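Local coordinates for protein NOVP (Streptomyces caeruleus, PDB 2WK1) that transfers a methyl group from S-adenosyl-L-methionine to the 4-hydroxyl of the noviose sugar, the penultimate step in the biosynthesis of the antibiotic novobiocin, at residues Arg165-Ser168 and Val169-Val172; Glu221-Trp224 and Asp225-Asn229; Ala156-Arg159 and Lys160-Leu163. All blocks are in the same frame, centred on the assembly; numbering follows the deposited sequence.

Contact 1: Arg165-Ser168 and Val169-Val172; sequences RRNS and VLAV. With SO4 (sulfate ion), chain C.
Leu170 reaches back over one turn to Arg166, its CD1 lying 3.7 Å from Arg166 CB, while its own CB passes Asn167 OD1. The Leu170 and Asn167 side chains cross at about a right angle. With CG anti to its carbonyl carbon (chi1 -61°), Leu170 also sets CG against the Arg166 carbonyl oxygen. That oxygen, at the N-cap of the short helix 167-170, is gripped twice, by Leu170 N at 3.0 Å and by Val169 N. At the other end Ala171 leaves helical geometry, yet its N still bonds to Asn167 O at 2.9 Å. Water 1 spans the exit, 2.8 Å from Ser168 O and 2.7 Å from Ala171 O. Arg165 points elsewhere; its extended chain presents a guanidinium edge to a sulfate, probably from the crystallisation liquor, NE to O3 and NH2 to O1 both at 2.8 Å. Asn167 OD1 to Ile147 N, Ser168 OG to Glu58 and Val169 O to Trp116 pin the turn, which follows helix 156-161 and precedes helix 174-183 in sequence. Leu170, part of the S-adenosyl-L-homocysteine pocket, packs on the loops of Met85 and Ile147, and Val172 on Trp116 in the loop between strand 109-113 and helix 119-130.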
loop_
_atom_site.group_PDB
_atom_site.type_symbol
_atom_site.label_atom_id
_atom_site.label_comp_id
_atom_site.label_asym_id
_atom_site.label_seq_id
_atom_site.Cartn_x
_atom_site.Cartn_y
_atom_site.Cartn_z
ATOM N N ARG A 165 -5.147 -23.193 -19.711
ATOM C CA ARG A 165 -3.910 -22.787 -20.381
ATOM C C ARG A 165 -3.339 -21.506 -19.796
ATOM O O ARG A 165 -2.142 -21.245 -19.949
ATOM C CB ARG A 165 -4.116 -22.630 -21.903
ATOM C CG ARG A 165 -4.350 -23.963 -22.584
ATOM C CD ARG A 165 -4.557 -23.777 -24.045
ATOM N NE ARG A 165 -4.702 -25.042 -24.749
ATOM C CZ ARG A 165 -4.651 -25.138 -26.073
ATOM N NH1 ARG A 165 -4.519 -24.048 -26.809
ATOM N NH2 ARG A 165 -4.740 -26.311 -26.657
ATOM N N ARG A 166 -4.140 -20.735 -19.063
ATOM C CA ARG A 166 -3.698 -19.475 -18.427
ATOM C C ARG A 166 -3.089 -19.714 -17.032
ATOM O O ARG A 166 -2.746 -18.769 -16.318
ATOM C CB ARG A 166 -4.892 -18.535 -18.286
ATOM C CG ARG A 166 -5.450 -18.098 -19.635
ATOM C CD ARG A 166 -6.594 -17.135 -19.488
ATOM N NE ARG A 166 -7.134 -16.694 -20.776
ATOM C CZ ARG A 166 -7.954 -15.659 -20.939
ATOM N NH1 ARG A 166 -8.361 -14.949 -19.894
ATOM N NH2 ARG A 166 -8.394 -15.354 -22.157
ATOM N N ASN A 167 -2.922 -20.966 -16.638
ATOM C CA ASN A 167 -2.413 -21.255 -15.292
ATOM C C ASN A 167 -1.003 -20.779 -14.977
ATOM O O ASN A 167 -0.653 -20.625 -13.811
ATOM C CB ASN A 167 -2.618 -22.725 -14.958
ATOM C CG ASN A 167 -4.095 -23.046 -14.665
ATOM O OD1 ASN A 167 -4.927 -22.151 -14.542
ATOM N ND2 ASN A 167 -4.406 -24.332 -14.580
ATOM N N SER A 168 -0.191 -20.493 -16.003
ATOM C CA SER A 168 1.119 -19.900 -15.721
ATOM C C SER A 168 0.980 -18.621 -14.897
ATOM O O SER A 168 1.821 -18.326 -14.041
ATOM C CB SER A 168 1.884 -19.612 -17.016
ATOM O OG SER A 168 1.137 -18.806 -17.904
ATOM N N VAL A 169 -0.100 -17.885 -15.145
ATOM C CA VAL A 169 -0.423 -16.700 -14.347
ATOM C C VAL A 169 -1.412 -17.013 -13.217
ATOM O O VAL A 169 -1.253 -16.506 -12.100
ATOM C CB VAL A 169 -1.026 -15.564 -15.193
ATOM C CG1 VAL A 169 -1.455 -14.387 -14.287
ATOM C CG2 VAL A 169 -0.035 -15.059 -16.265
ATOM N N LEU A 170 -2.413 -17.836 -13.505
ATOM C CA LEU A 170 -3.536 -18.022 -12.580
ATOM C C LEU A 170 -3.298 -18.972 -11.423
ATOM O O LEU A 170 -4.035 -18.882 -10.429
ATOM C CB LEU A 170 -4.799 -18.436 -13.299
ATOM C CG LEU A 170 -5.353 -17.455 -14.325
ATOM C CD1 LEU A 170 -6.564 -18.044 -15.004
ATOM C CD2 LEU A 170 -5.644 -16.073 -13.754
ATOM N N ALA A 171 -2.318 -19.865 -11.524
ATOM C CA ALA A 171 -1.963 -20.753 -10.416
ATOM C C ALA A 171 -1.098 -20.031 -9.405
ATOM O O ALA A 171 0.024 -19.620 -9.714
ATOM C CB ALA A 171 -1.255 -22.005 -10.942
ATOM N N VAL A 172 -1.606 -19.897 -8.188
ATOM C CA VAL A 172 -0.872 -19.265 -7.099
ATOM C C VAL A 172 -0.990 -20.170 -5.889
ATOM O O VAL A 172 -2.102 -20.511 -5.461
ATOM C CB VAL A 172 -1.412 -17.859 -6.761
ATOM C CG1 VAL A 172 -0.619 -17.258 -5.623
ATOM C CG2 VAL A 172 -1.395 -16.947 -8.007
HETATM S S SO4 C . -5.102 -28.806 -23.910
HETATM O O1 SO4 C . -4.644 -28.771 -25.312
HETATM O O2 SO4 C . -6.523 -29.159 -23.889
HETATM O O3 SO4 C . -4.880 -27.467 -23.360
HETATM O O4 SO4 C . -4.310 -29.798 -23.161
HETATM O O HOH W 1 1.899 -19.846 -11.650
#

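Contact 2: Glu221-Trp224 and Asp225-Asn229; sequences ESTW and DTLTN. With SAH (S-adenosyl-L-homocysteine), chain B; EDO (1,2-ethanediol), chain F.
Trp224 turns its CG anti to the backbone N (chi1 -176°), and Thr228, one turn further on, keeps its methyl anti to the carbonyl carbon with OG1 at chi1 58°; together these torsions bring Thr228 CG2 over a face of the indole. The pair forms an i to i+4 CH-pi contact within helix 220-230, which packs on the seven-stranded sheet (order 3-2-1-4-5-7-6) of the Rossmann-like class I methyltransferase fold. CG2 stands 3.6 Å from the centroid of the five-membered ring and 26° off its normal, displaced toward the rim, and the two side chains cross at about a right angle. Backbone bonds run regularly beneath them.

On the buried side, Ser222 O accepts both Thr226 N and Thr226 OG1, which approach from opposite faces of its carbonyl plane; the hydroxyl bond is 2.9 Å long. Thr226 rests against Leu213 and Met215 of strand 210-215, and Thr223 and Leu227 also meet Met215, so this face seals the helix to the sheet. Ser222 OG donates to N7 of the adenine of S-adenosyl-L-homocysteine at 2.8 Å, tying the first turn to the cofactor pocket. Thr223 OG1, bonded to Leu219 O, accepts from O1 of a 1,2-ethanediol, probably from the crystallisation liquor.

On another side of the helix the acids of Glu221 and Asp225 come near each other, OE2 to OD2 at 4.5 Å, a proximity that would probably raise the proton affinity of one of them. Water 2 probably softens the repulsion: it lies doubtfully close to Asp225 OD2 and donates to Glu221 OE2 at 2.9 Å.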
loop_
_atom_site.group_PDB
_atom_site.type_symbol
_atom_site.label_atom_id
_atom_site.label_comp_id
_atom_site.label_asym_id
_atom_site.label_seq_id
_atom_site.Cartn_x
_atom_site.Cartn_y
_atom_site.Cartn_z
ATOM N N GLU A 221 -18.645 -24.596 -14.705
ATOM C CA GLU A 221 -18.700 -25.630 -13.681
ATOM C C GLU A 221 -18.326 -25.121 -12.301
ATOM O O GLU A 221 -18.958 -25.496 -11.310
ATOM C CB GLU A 221 -17.915 -26.861 -14.087
ATOM C CG GLU A 221 -16.440 -26.807 -14.155
ATOM C CD GLU A 221 -15.912 -28.240 -14.143
ATOM O OE1 GLU A 221 -15.944 -28.900 -15.203
ATOM O OE2 GLU A 221 -15.550 -28.727 -13.056
ATOM N N SER A 222 -17.326 -24.255 -12.241
ATOM C CA SER A 222 -16.910 -23.663 -10.998
ATOM C C SER A 222 -18.028 -22.848 -10.392
ATOM O O SER A 222 -18.270 -22.911 -9.184
ATOM C CB SER A 222 -15.679 -22.799 -11.204
ATOM O OG SER A 222 -14.598 -23.550 -11.752
ATOM N N THR A 223 -18.713 -22.072 -11.228
ATOM C CA THR A 223 -19.788 -21.207 -10.765
ATOM C C THR A 223 -20.990 -22.019 -10.306
ATOM O O THR A 223 -21.552 -21.742 -9.275
ATOM C CB THR A 223 -20.179 -20.207 -11.881
ATOM O OG1 THR A 223 -19.016 -19.491 -12.297
ATOM C CG2 THR A 223 -21.232 -19.235 -11.438
ATOM N N TRP A 224 -21.353 -23.028 -11.072
ATOM C CA TRP A 224 -22.463 -23.896 -10.705
ATOM C C TRP A 224 -22.184 -24.597 -9.383
ATOM O O TRP A 224 -23.044 -24.661 -8.502
ATOM C CB TRP A 224 -22.727 -24.921 -11.833
ATOM C CG TRP A 224 -23.922 -25.747 -11.518
ATOM C CD1 TRP A 224 -23.929 -26.968 -10.930
ATOM C CD2 TRP A 224 -25.296 -25.370 -11.694
ATOM N NE1 TRP A 224 -25.224 -27.394 -10.754
ATOM C CE2 TRP A 224 -26.081 -26.429 -11.214
ATOM C CE3 TRP A 224 -25.933 -24.253 -12.228
ATOM C CZ2 TRP A 224 -27.483 -26.386 -11.237
ATOM C CZ3 TRP A 224 -27.328 -24.220 -12.256
ATOM C CH2 TRP A 224 -28.079 -25.278 -11.764
ATOM N N ASP A 225 -20.976 -25.125 -9.236
ATOM C CA ASP A 225 -20.634 -25.835 -7.986
ATOM C C ASP A 225 -20.601 -24.892 -6.771
ATOM O O ASP A 225 -20.974 -25.262 -5.654
ATOM C CB ASP A 225 -19.310 -26.564 -8.130
ATOM C CG ASP A 225 -19.400 -27.757 -9.098
ATOM O OD1 ASP A 225 -20.530 -28.196 -9.431
ATOM O OD2 ASP A 225 -18.329 -28.221 -9.526
ATOM N N THR A 226 -20.231 -23.642 -7.001
ATOM C CA THR A 226 -20.254 -22.672 -5.937
ATOM C C THR A 226 -21.681 -22.353 -5.524
ATOM O O THR A 226 -22.025 -22.375 -4.334
ATOM C CB THR A 226 -19.521 -21.391 -6.346
ATOM O OG1 THR A 226 -18.126 -21.673 -6.579
ATOM C CG2 THR A 226 -19.638 -20.363 -5.257
ATOM N N LEU A 227 -22.526 -22.013 -6.500
ATOM C CA LEU A 227 -23.900 -21.675 -6.153
ATOM C C LEU A 227 -24.639 -22.855 -5.492
ATOM O O LEU A 227 -25.354 -22.690 -4.505
ATOM C CB LEU A 227 -24.689 -21.194 -7.360
ATOM C CG LEU A 227 -24.311 -19.801 -7.854
ATOM C CD1 LEU A 227 -24.837 -19.603 -9.293
ATOM C CD2 LEU A 227 -24.841 -18.752 -6.887
ATOM N N THR A 228 -24.510 -24.038 -6.072
ATOM C CA THR A 228 -25.288 -25.158 -5.565
ATOM C C THR A 228 -24.934 -25.457 -4.104
ATOM O O THR A 228 -25.808 -25.751 -3.294
ATOM C CB THR A 228 -25.153 -26.418 -6.421
ATOM O OG1 THR A 228 -23.819 -26.833 -6.517
ATOM C CG2 THR A 228 -25.708 -26.218 -7.762
ATOM N N ASN A 229 -23.661 -25.376 -3.769
ATOM C CA ASN A 229 -23.211 -25.723 -2.419
ATOM C C ASN A 229 -23.286 -24.579 -1.423
ATOM O O ASN A 229 -23.488 -24.828 -0.241
ATOM C CB ASN A 229 -21.784 -26.251 -2.493
ATOM C CG ASN A 229 -21.742 -27.630 -3.111
ATOM O OD1 ASN A 229 -22.268 -28.591 -2.522
ATOM N ND2 ASN A 229 -21.130 -27.751 -4.285
HETATM N N SAH B . -10.624 -13.093 -7.089
HETATM C CA SAH B . -9.217 -13.050 -7.616
HETATM C CB SAH B . -9.176 -13.580 -9.050
HETATM C CG SAH B . -9.547 -15.052 -9.172
HETATM S SD SAH B . -8.776 -15.810 -10.608
HETATM C C SAH B . -8.626 -11.679 -7.435
HETATM O O SAH B . -7.674 -11.317 -8.137
HETATM O OXT SAH B . -9.036 -10.972 -6.524
HETATM C "C5'" SAH B . -9.653 -17.383 -10.691
HETATM C "C4'" SAH B . -9.293 -18.322 -9.518
HETATM O "O4'" SAH B . -10.275 -19.387 -9.476
HETATM C "C3'" SAH B . -7.909 -18.966 -9.605
HETATM O "O3'" SAH B . -7.122 -18.713 -8.427
HETATM C "C2'" SAH B . -8.237 -20.464 -9.783
HETATM O "O2'" SAH B . -7.294 -21.364 -9.198
HETATM C "C1'" SAH B . -9.609 -20.602 -9.114
HETATM N N9 SAH B . -10.488 -21.671 -9.594
HETATM C C8 SAH B . -11.261 -21.606 -10.709
HETATM N N7 SAH B . -12.056 -22.699 -10.803
HETATM C C5 SAH B . -11.797 -23.459 -9.710
HETATM C C6 SAH B . -12.319 -24.691 -9.172
HETATM N N6 SAH B . -13.251 -25.360 -9.829
HETATM N N1 SAH B . -11.832 -25.127 -8.005
HETATM C C2 SAH B . -10.914 -24.432 -7.310
HETATM N N3 SAH B . -10.371 -23.283 -7.729
HETATM C C4 SAH B . -10.811 -22.772 -8.897
HETATM C C1 EDO F . -18.388 -16.714 -10.790
HETATM O O1 EDO F . -17.603 -17.916 -10.448
HETATM C C2 EDO F . -18.120 -16.105 -12.181
HETATM O O2 EDO F . -17.271 -14.938 -12.058
HETATM O O HOH W 2 -16.256 -27.311 -10.629
#

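Contact 3: Ala156-Arg159 and Lys160-Leu163; sequences AGDR and KMAL
The carboxylate of Asp158 meets the methyl of Met161 at OD1, with CE 3.7 Å away; the two side chains cross obliquely. Both of its oxygens are occupied by backbone N-H groups at the start of helix 220-230, OD1 by Tyr220 N and OD2 by Glu221 N. The other flat group, the guanidinium of Arg159, lies with one face against the backbone of Ala156, whose CA sits 3.5 Å above the plane and offset toward the rim. A bend in the arginine chain at chi3 (-35°) folds the group back along the first turn of helix 156-161 instead of letting it run outward, and NH1 then bonds to Gly154 O just before the helix.

Met161 comes over Gly157, its CG 3.4 Å from Gly157 O. Its CG is anti to the carbonyl carbon and the chain turns at chi3, which carries CE toward Asp158. Lys160 N to Ala156 O is a sound bond of 3.0 Å, but from Met161 N onward the backbone bonds weaken, and the helix ends. Met161 N is shared weakly between Gly157 O and Asp158 O, and Ala162 N between Asp158 O and Arg159 O. Ala162 then takes a positive phi of 49°. Water 3 carries the frayed end onward, donating to Asp158 O at 2.7 Å and accepting from Leu163 N at 2.8 Å.

Asp158 and Met161 also touch Leu219 and Pro250, joining this surface helix to the chain around helices 220-230 and 249-261. The buried carboxylate thus ties the short helix to the segment that carries Ser222, and the start of helix 220-230 probably stabilises its negative charge.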
loop_
_atom_site.group_PDB
_atom_site.type_symbol
_atom_site.label_atom_id
_atom_site.label_comp_id
_atom_site.label_asym_id
_atom_site.label_seq_id
_atom_site.Cartn_x
_atom_site.Cartn_y
_atom_site.Cartn_z
ATOM N N ALA A 156 -19.583 -27.519 -22.618
ATOM C CA ALA A 156 -19.058 -27.128 -23.917
ATOM C C ALA A 156 -18.414 -25.746 -23.876
ATOM O O ALA A 156 -17.335 -25.536 -24.407
ATOM C CB ALA A 156 -20.178 -27.185 -24.981
ATOM N N GLY A 157 -19.060 -24.802 -23.203
ATOM C CA GLY A 157 -18.526 -23.445 -23.109
ATOM C C GLY A 157 -17.210 -23.374 -22.358
ATOM O O GLY A 157 -16.343 -22.571 -22.691
ATOM N N ASP A 158 -17.043 -24.242 -21.365
ATOM C CA ASP A 158 -15.796 -24.291 -20.605
ATOM C C ASP A 158 -14.696 -24.906 -21.451
ATOM O O ASP A 158 -13.562 -24.420 -21.443
ATOM C CB ASP A 158 -15.963 -25.118 -19.322
ATOM C CG ASP A 158 -16.776 -24.412 -18.256
ATOM O OD1 ASP A 158 -17.025 -23.183 -18.393
ATOM O OD2 ASP A 158 -17.151 -25.097 -17.259
ATOM N N ARG A 159 -15.033 -25.970 -22.193
ATOM C CA ARG A 159 -14.040 -26.630 -23.058
ATOM C C ARG A 159 -13.496 -25.672 -24.097
ATOM O O ARG A 159 -12.276 -25.628 -24.341
ATOM C CB ARG A 159 -14.645 -27.844 -23.768
ATOM C CG ARG A 159 -15.016 -28.984 -22.848
ATOM C CD ARG A 159 -15.300 -30.334 -23.596
ATOM N NE ARG A 159 -15.951 -30.165 -24.899
ATOM C CZ ARG A 159 -17.259 -30.280 -25.135
ATOM N NH1 ARG A 159 -18.118 -30.563 -24.155
ATOM N NH2 ARG A 159 -17.726 -30.105 -26.373
ATOM N N LYS A 160 -14.386 -24.890 -24.694
ATOM C CA LYS A 160 -13.999 -23.944 -25.735
ATOM C C LYS A 160 -13.036 -22.871 -25.241
ATOM O O LYS A 160 -12.166 -22.411 -25.989
ATOM C CB LYS A 160 -15.236 -23.290 -26.377
ATOM C CG LYS A 160 -14.969 -22.617 -27.743
ATOM C CD LYS A 160 -16.200 -21.835 -28.259
ATOM C CE LYS A 160 -15.964 -21.229 -29.648
ATOM N NZ LYS A 160 -17.046 -20.265 -30.054
ATOM N N MET A 161 -13.186 -22.457 -23.986
ATOM C CA MET A 161 -12.323 -21.411 -23.417
ATOM C C MET A 161 -10.906 -21.900 -23.111
ATOM O O MET A 161 -9.961 -21.114 -23.189
ATOM C CB MET A 161 -12.938 -20.826 -22.137
ATOM C CG MET A 161 -14.171 -19.973 -22.383
ATOM S SD MET A 161 -14.735 -19.072 -20.926
ATOM C CE MET A 161 -14.952 -20.363 -19.681
ATOM N N ALA A 162 -10.755 -23.169 -22.718
ATOM C CA ALA A 162 -9.444 -23.752 -22.373
ATOM C C ALA A 162 -8.665 -22.860 -21.408
ATOM O O ALA A 162 -7.462 -22.627 -21.581
ATOM C CB ALA A 162 -8.603 -24.067 -23.632
ATOM N N LEU A 163 -9.344 -22.397 -20.355
ATOM C CA LEU A 163 -8.762 -21.393 -19.464
ATOM C C LEU A 163 -7.641 -21.956 -18.608
ATOM O O LEU A 163 -6.848 -21.179 -18.063
ATOM C CB LEU A 163 -9.829 -20.727 -18.566
ATOM C CG LEU A 163 -10.866 -19.841 -19.267
ATOM C CD1 LEU A 163 -11.722 -19.118 -18.240
ATOM C CD2 LEU A 163 -10.236 -18.809 -20.246
HETATM O O HOH W 3 -11.748 -23.703 -19.574
#

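All three contacts are local turns of helix, yet they differ with depth. Contact 3 is a surface turn whose backbone bonds weaken toward its end; contact 1 is partly buried, one apolar side chain facing the cofactor pocket while arginines reach outward; contact 2, also partly buried, lies nearest the chain's centre, with regular backbone bonds and one face against the sheet. Contacts 3 and 1 adjoin in sequence, helix 156-161 preceding helix 167-170. Contacts 3 and 2 touch directly, through the aspartate of contact 3 and the start of helix 220-230, whereas contacts 1 and 2 stay about 10 Å apart at their nearest atoms, each contributing a residue to the same S-adenosyl-L-homocysteine pocket.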